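Local coordinates for alpha-1,2-Mannosidase (Trichoderma reesei, PDB 1HCU), which probably trims alpha-1,2-linked mannose residues from high-mannose N-glycans, as a calcium-dependent glycosyl hydrolase of family 47, at residues Ser171-Val175 with Ala176-Ser180; Asn194-Tyr197 with Ala198-Gln202; Thr394-Ser397 with Leu398-Tyr402. All coordinates share one frame; numbering follows the deposited sequence.

Interaction 1: residues Ser171-Val175 with Ala176-Ser180; sequences SSNNV and AEIGS
Where strand 172-174 turns directly into the short helix 175-178, Asn-174 O accepts Ile-178 N at 3.1 Å and Val-175 O accepts Gly-179 N at 2.7 Å, so a single helical turn closes just where the extended chain ends. This is a strand-to-helix junction with Asn-174 at the N-cap. The Asn-174 side chain folds forward over the start of the helix, chi1 58° putting CG between its own backbone N and carbonyl carbon, and its CG lies 3.6 Å from Glu-177 CG. Amide and carboxylate are turned steeply, 72° between their planes. Asparagine suits an N-cap because its short polar arm can reach the amides of the first turn. Asn-173 works from the strand. Its OD1 accepts Asn-174 N at 2.9 Å, the donor standing above the carbonyl plane, while its ND2 bonds water 1 at 3.0 Å; that water makes a weak 3.0 Å bond to Glu-177 O, and the same ND2 also reaches Pro-155 O. Both ends of this buried amide are therefore used, and Ile-178, running past it in the opposite direction, lays CG1 3.6 Å from ND2 and turns its hydrocarbon against the amide. A leucine in place of Asn-173 would probably leave Asn-174 N and Pro-155 O without these partners and break the water link to Glu-177. Around the junction, strand 225-227 pairs with the entering strand and brings Val-226 against Val-175 and Ile-178; Ala-176, small enough for close packing, touches Asp-245, a predicted active-site residue. One turn on, Ser-180 OG donates to Ala-176 O at 2.7 Å and also bonds Ser-246 OG.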
# COMPACT_ATOMS: atom_id res chain seq x y z
N SER A 171 -9.07 6.53 22.62
CA SER A 171 -8.73 5.53 23.63
C SER A 171 -8.20 4.23 23.04
O SER A 171 -7.79 3.33 23.78
CB SER A 171 -9.95 5.24 24.50
OG SER A 171 -11.03 4.80 23.71
N SER A 172 -8.21 4.12 21.71
CA SER A 172 -7.72 2.92 21.03
C SER A 172 -7.41 3.22 19.57
O SER A 172 -7.82 4.25 19.04
CB SER A 172 -8.74 1.78 21.11
OG SER A 172 -9.85 2.04 20.28
N ASN A 173 -6.70 2.29 18.93
CA ASN A 173 -6.32 2.42 17.53
C ASN A 173 -6.27 1.00 16.96
O ASN A 173 -6.34 0.02 17.73
CB ASN A 173 -4.93 3.08 17.48
CG ASN A 173 -4.61 3.71 16.13
OD1 ASN A 173 -5.37 3.60 15.17
ND2 ASN A 173 -3.47 4.38 16.06
N ASN A 174 -6.16 0.87 15.64
CA ASN A 174 -6.08 -0.45 15.01
C ASN A 174 -4.62 -0.79 14.72
O ASN A 174 -3.77 0.10 14.60
CB ASN A 174 -6.92 -0.53 13.71
CG ASN A 174 -6.54 0.51 12.66
OD1 ASN A 174 -7.09 1.61 12.62
ND2 ASN A 174 -5.59 0.16 11.81
N VAL A 175 -4.32 -2.09 14.62
CA VAL A 175 -2.96 -2.55 14.38
C VAL A 175 -2.35 -2.06 13.08
O VAL A 175 -1.15 -1.80 13.02
CB VAL A 175 -2.87 -4.11 14.44
CG1 VAL A 175 -3.28 -4.60 15.82
CG2 VAL A 175 -3.75 -4.75 13.37
N ALA A 176 -3.15 -1.92 12.03
CA ALA A 176 -2.58 -1.43 10.78
C ALA A 176 -2.01 -0.01 10.97
O ALA A 176 -0.88 0.25 10.59
CB ALA A 176 -3.62 -1.44 9.66
N GLU A 177 -2.79 0.89 11.56
CA GLU A 177 -2.33 2.26 11.74
C GLU A 177 -1.22 2.42 12.78
O GLU A 177 -0.40 3.33 12.69
CB GLU A 177 -3.53 3.17 12.08
CG GLU A 177 -4.64 3.04 11.03
CD GLU A 177 -5.67 4.15 11.08
OE1 GLU A 177 -6.83 3.90 10.69
OE2 GLU A 177 -5.32 5.28 11.48
N ILE A 178 -1.19 1.51 13.75
CA ILE A 178 -0.16 1.52 14.77
C ILE A 178 1.12 0.90 14.22
O ILE A 178 2.22 1.40 14.45
CB ILE A 178 -0.57 0.68 15.99
CG1 ILE A 178 -1.77 1.31 16.70
CG2 ILE A 178 0.62 0.52 16.93
CD1 ILE A 178 -2.34 0.45 17.81
N GLY A 179 0.96 -0.20 13.48
CA GLY A 179 2.10 -0.91 12.93
C GLY A 179 2.61 -0.52 11.55
O GLY A 179 3.39 -1.25 10.95
N SER A 180 2.18 0.63 11.05
CA SER A 180 2.63 1.08 9.74
C SER A 180 3.39 2.40 9.85
O SER A 180 3.38 3.19 8.91
CB SER A 180 1.44 1.25 8.79
OG SER A 180 0.85 -0.00 8.50
O HOH W 1 -1.79 5.69 13.89

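Interaction 2: residues Asn194-Tyr197 with Ala198-Gln202; sequences NPQY and AQLAQ
Gln-196 and Leu-200, one turn apart on helix 196-209, lie side by side and point the same way, with Gln-196 CG 3.8 Å from Leu-200 CD2. The glutamine meets its neighbour through its methylene stem, which the anti first torsion (chi1 -175°) and an extended chain carry along the leucine methyl; its OE1 goes on to accept Lys-145 NZ. Leucine answers with a branched end, itself packed against Phe-148. On the next flank Gln-199 reaches back over the start of the helix, CG lying 3.3 Å from Pro-195 O and OE1 3.8 Å from Pro-195 CB. Behind these contacts stands the backbone ladder: Gln-199 N to Pro-195 O at 3.1 Å, Leu-200 N to Gln-196 O at 3.0 Å and Ala-201 N to Tyr-197 O at 3.2 Å. Asn-194 stands before the turn that leads into the helix, and its OD1 accepts Gln-196 N at 3.1 Å in a capping bond, the donor standing above the carbonyl plane. Proline suits the position after it, since no N-H is needed there for the helical ladder. Tyr-197 points inward instead, packing on helix 182-192 and bonding Asn-142 and Gln-138 through OH. The chemistry is thus divided: the stem of Gln-196 meets the leucine methyl, while the polar ends of Gln-196 and Tyr-197 tie the helix to neighbouring parts of the fold.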
# COMPACT_ATOMS: atom_id res chain seq x y z
N ASN A 194 18.68 11.56 14.87
CA ASN A 194 17.86 11.75 16.07
C ASN A 194 17.10 10.44 16.31
O ASN A 194 16.14 10.13 15.61
CB ASN A 194 16.88 12.90 15.85
CG ASN A 194 16.00 13.15 17.06
OD1 ASN A 194 16.05 12.42 18.04
ND2 ASN A 194 15.18 14.20 16.99
N PRO A 195 17.51 9.66 17.32
CA PRO A 195 16.92 8.37 17.71
C PRO A 195 15.47 8.39 18.18
O PRO A 195 14.79 7.36 18.16
CB PRO A 195 17.86 7.86 18.80
CG PRO A 195 19.16 8.51 18.47
CD PRO A 195 18.73 9.91 18.12
N GLN A 196 15.00 9.56 18.63
CA GLN A 196 13.63 9.70 19.13
C GLN A 196 12.56 9.11 18.19
O GLN A 196 11.71 8.33 18.63
CB GLN A 196 13.32 11.18 19.41
CG GLN A 196 11.96 11.45 20.07
CD GLN A 196 11.50 12.93 20.00
OE1 GLN A 196 10.46 13.29 20.57
NE2 GLN A 196 12.27 13.78 19.30
N TYR A 197 12.60 9.45 16.91
CA TYR A 197 11.60 8.97 15.96
C TYR A 197 11.42 7.45 15.98
O TYR A 197 10.31 6.96 16.16
CB TYR A 197 11.93 9.46 14.54
CG TYR A 197 12.14 10.95 14.48
CD1 TYR A 197 11.12 11.83 14.86
CD2 TYR A 197 13.38 11.49 14.14
CE1 TYR A 197 11.34 13.20 14.91
CE2 TYR A 197 13.61 12.87 14.19
CZ TYR A 197 12.58 13.71 14.58
OH TYR A 197 12.81 15.07 14.69
N ALA A 198 12.52 6.72 15.82
CA ALA A 198 12.49 5.26 15.84
C ALA A 198 12.00 4.73 17.19
O ALA A 198 11.19 3.78 17.25
CB ALA A 198 13.87 4.70 15.54
N GLN A 199 12.48 5.34 18.28
CA GLN A 199 12.10 4.93 19.63
C GLN A 199 10.59 4.97 19.84
O GLN A 199 10.00 4.05 20.41
CB GLN A 199 12.79 5.83 20.66
CG GLN A 199 14.28 5.53 20.82
CD GLN A 199 15.03 6.62 21.59
OE1 GLN A 199 16.22 6.46 21.89
NE2 GLN A 199 14.35 7.72 21.89
N LEU A 200 9.98 6.05 19.38
CA LEU A 200 8.55 6.24 19.51
C LEU A 200 7.75 5.20 18.74
O LEU A 200 6.86 4.56 19.28
CB LEU A 200 8.18 7.65 19.02
CG LEU A 200 7.93 8.75 20.05
CD1 LEU A 200 8.56 8.40 21.40
CD2 LEU A 200 8.47 10.07 19.50
N ALA A 201 8.08 5.03 17.46
CA ALA A 201 7.37 4.09 16.62
C ALA A 201 7.51 2.65 17.10
O ALA A 201 6.54 1.89 17.14
CB ALA A 201 7.87 4.20 15.18
N GLN A 202 8.74 2.29 17.46
CA GLN A 202 9.04 0.95 17.94
C GLN A 202 8.39 0.61 19.27
O GLN A 202 8.07 -0.56 19.53
CB GLN A 202 10.55 0.78 18.02
CG GLN A 202 11.19 0.81 16.64
CD GLN A 202 12.69 0.72 16.68
OE1 GLN A 202 13.36 1.00 15.69
NE2 GLN A 202 13.23 0.33 17.82

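Interaction 3: residues Thr394-Ser397 with Leu398-Tyr402; sequences TLES and LYYAY
Glu-396 holds CG opposite its backbone N (chi1 -176°) and Tyr-400, four residues on, holds its ring carbon opposite the carbonyl carbon (chi1 -80°); the two side chains consequently leave the helix in the same direction, side by side. Glu-396 CG meets the ring at its edge and in its plane, 3.9 Å from Tyr-400 CE1, and the carboxylate plane is turned 41° from that of the ring. Their ends are joined through water 2, which donates to Glu-396 OE2 at 2.9 Å and bonds Tyr-400 OH at 2.6 Å. A tyrosine suits the place because its ring edge meets the glutamate CG while its hydroxyl extends far enough to share the water. Both residues belong to helix 393-405, part of the all-helical (alpha/alpha)7 barrel of family 47, and the Glu-396 side chain comes within about 5 Å of the bound calcium ion. Tyr-400 N also bonds Glu-396 O at 3.1 Å, so the water bridge adds to an ordinary helical bond. Elsewhere round the same helix, Thr-394 and Leu-398 run side by side: Leu-398 CG approaches Thr-394 O to 3.2 Å and its CD1 lies 4.1 Å from Thr-394 CG2. The threonine thus offers a methyl to the leucine and keeps OG1 for Ser-310, while Leu-398 goes on to pack against Phe-340 of helix 326-344. Ser-397 is small enough to sit near Ala-336 of that helix, and its OG bonds Ser-310 O and Gly-314 N. Tyr-399 swings its ring the other way, packing on Leu-463 and Ile-464 of helix 451-465, while its OH bonds Val-473 N of a nearby loop. One turn beyond Ser-397, Ala-401 N donates to Ser-397 O at 3.0 Å.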
# COMPACT_ATOMS: atom_id res chain seq x y z
N THR A 394 -3.17 -5.39 -6.69
CA THR A 394 -3.03 -6.51 -7.60
C THR A 394 -1.83 -6.35 -8.53
O THR A 394 -1.07 -7.31 -8.74
CB THR A 394 -4.35 -6.68 -8.38
OG1 THR A 394 -5.38 -7.05 -7.46
CG2 THR A 394 -4.21 -7.76 -9.44
N LEU A 395 -1.66 -5.15 -9.07
CA LEU A 395 -0.52 -4.85 -9.94
C LEU A 395 0.73 -5.05 -9.09
O LEU A 395 1.78 -5.47 -9.58
CB LEU A 395 -0.59 -3.41 -10.44
CG LEU A 395 -1.70 -3.13 -11.46
CD1 LEU A 395 -1.97 -1.64 -11.48
CD2 LEU A 395 -1.28 -3.64 -12.85
N GLU A 396 0.60 -4.76 -7.80
CA GLU A 396 1.70 -4.91 -6.86
C GLU A 396 2.08 -6.39 -6.78
O GLU A 396 3.24 -6.75 -6.98
CB GLU A 396 1.30 -4.41 -5.47
CG GLU A 396 2.41 -4.43 -4.42
CD GLU A 396 1.93 -3.88 -3.09
OE1 GLU A 396 0.94 -3.12 -3.10
OE2 GLU A 396 2.53 -4.18 -2.04
N SER A 397 1.10 -7.24 -6.50
CA SER A 397 1.39 -8.66 -6.37
C SER A 397 1.90 -9.29 -7.67
O SER A 397 2.81 -10.12 -7.63
CB SER A 397 0.18 -9.41 -5.84
OG SER A 397 -0.04 -9.05 -4.48
N LEU A 398 1.33 -8.88 -8.80
CA LEU A 398 1.78 -9.41 -10.08
C LEU A 398 3.24 -9.02 -10.27
O LEU A 398 4.05 -9.82 -10.75
CB LEU A 398 0.93 -8.84 -11.22
CG LEU A 398 -0.53 -9.31 -11.23
CD1 LEU A 398 -1.32 -8.48 -12.23
CD2 LEU A 398 -0.58 -10.80 -11.58
N TYR A 399 3.58 -7.79 -9.90
CA TYR A 399 4.94 -7.32 -10.02
C TYR A 399 5.90 -8.24 -9.26
O TYR A 399 6.89 -8.71 -9.83
CB TYR A 399 5.06 -5.87 -9.54
CG TYR A 399 6.48 -5.40 -9.36
CD1 TYR A 399 7.02 -5.23 -8.08
CD2 TYR A 399 7.30 -5.15 -10.46
CE1 TYR A 399 8.33 -4.84 -7.90
CE2 TYR A 399 8.63 -4.75 -10.28
CZ TYR A 399 9.14 -4.61 -9.01
OH TYR A 399 10.45 -4.24 -8.82
N TYR A 400 5.62 -8.50 -7.98
CA TYR A 400 6.48 -9.38 -7.19
C TYR A 400 6.59 -10.78 -7.82
O TYR A 400 7.68 -11.37 -7.84
CB TYR A 400 5.98 -9.54 -5.76
CG TYR A 400 6.33 -8.39 -4.83
CD1 TYR A 400 5.48 -7.30 -4.69
CD2 TYR A 400 7.51 -8.42 -4.07
CE1 TYR A 400 5.78 -6.26 -3.82
CE2 TYR A 400 7.83 -7.38 -3.20
CZ TYR A 400 6.95 -6.30 -3.07
OH TYR A 400 7.23 -5.29 -2.19
N ALA A 401 5.46 -11.30 -8.31
CA ALA A 401 5.43 -12.62 -8.93
C ALA A 401 6.43 -12.69 -10.09
O ALA A 401 7.17 -13.67 -10.23
CB ALA A 401 4.02 -12.94 -9.42
N TYR A 402 6.47 -11.63 -10.90
CA TYR A 402 7.39 -11.57 -12.03
C TYR A 402 8.85 -11.46 -11.56
O TYR A 402 9.72 -12.17 -12.06
CB TYR A 402 7.04 -10.39 -12.95
CG TYR A 402 8.04 -10.22 -14.07
CD1 TYR A 402 9.00 -9.21 -14.03
CD2 TYR A 402 8.10 -11.14 -15.12
CE1 TYR A 402 10.00 -9.13 -14.99
CE2 TYR A 402 9.10 -11.07 -16.08
CZ TYR A 402 10.05 -10.07 -16.01
OH TYR A 402 11.07 -10.03 -16.93
O HOH W 2 5.32 -3.62 -1.65

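Overall arrangement
Interactions 1 and 2 lie on the same side of the chain's centre, their centres about 17 Å apart and their nearest atoms about 5 Å, without touching. Interaction 3 is on the opposite side, its centre about 26 Å from that of interaction 1 and 32 Å from that of interaction 2. The bound calcium ion relates the first and third: it is about 9 Å from the side chain of Ala-176 and about 5 Å from that of Glu-396. The predicted active-site residues follow suit, with Asp-245 and Glu-100 near interaction 1 and Glu-393 near interaction 3. Residues 194-202 lie away from these sites, further out in the fold.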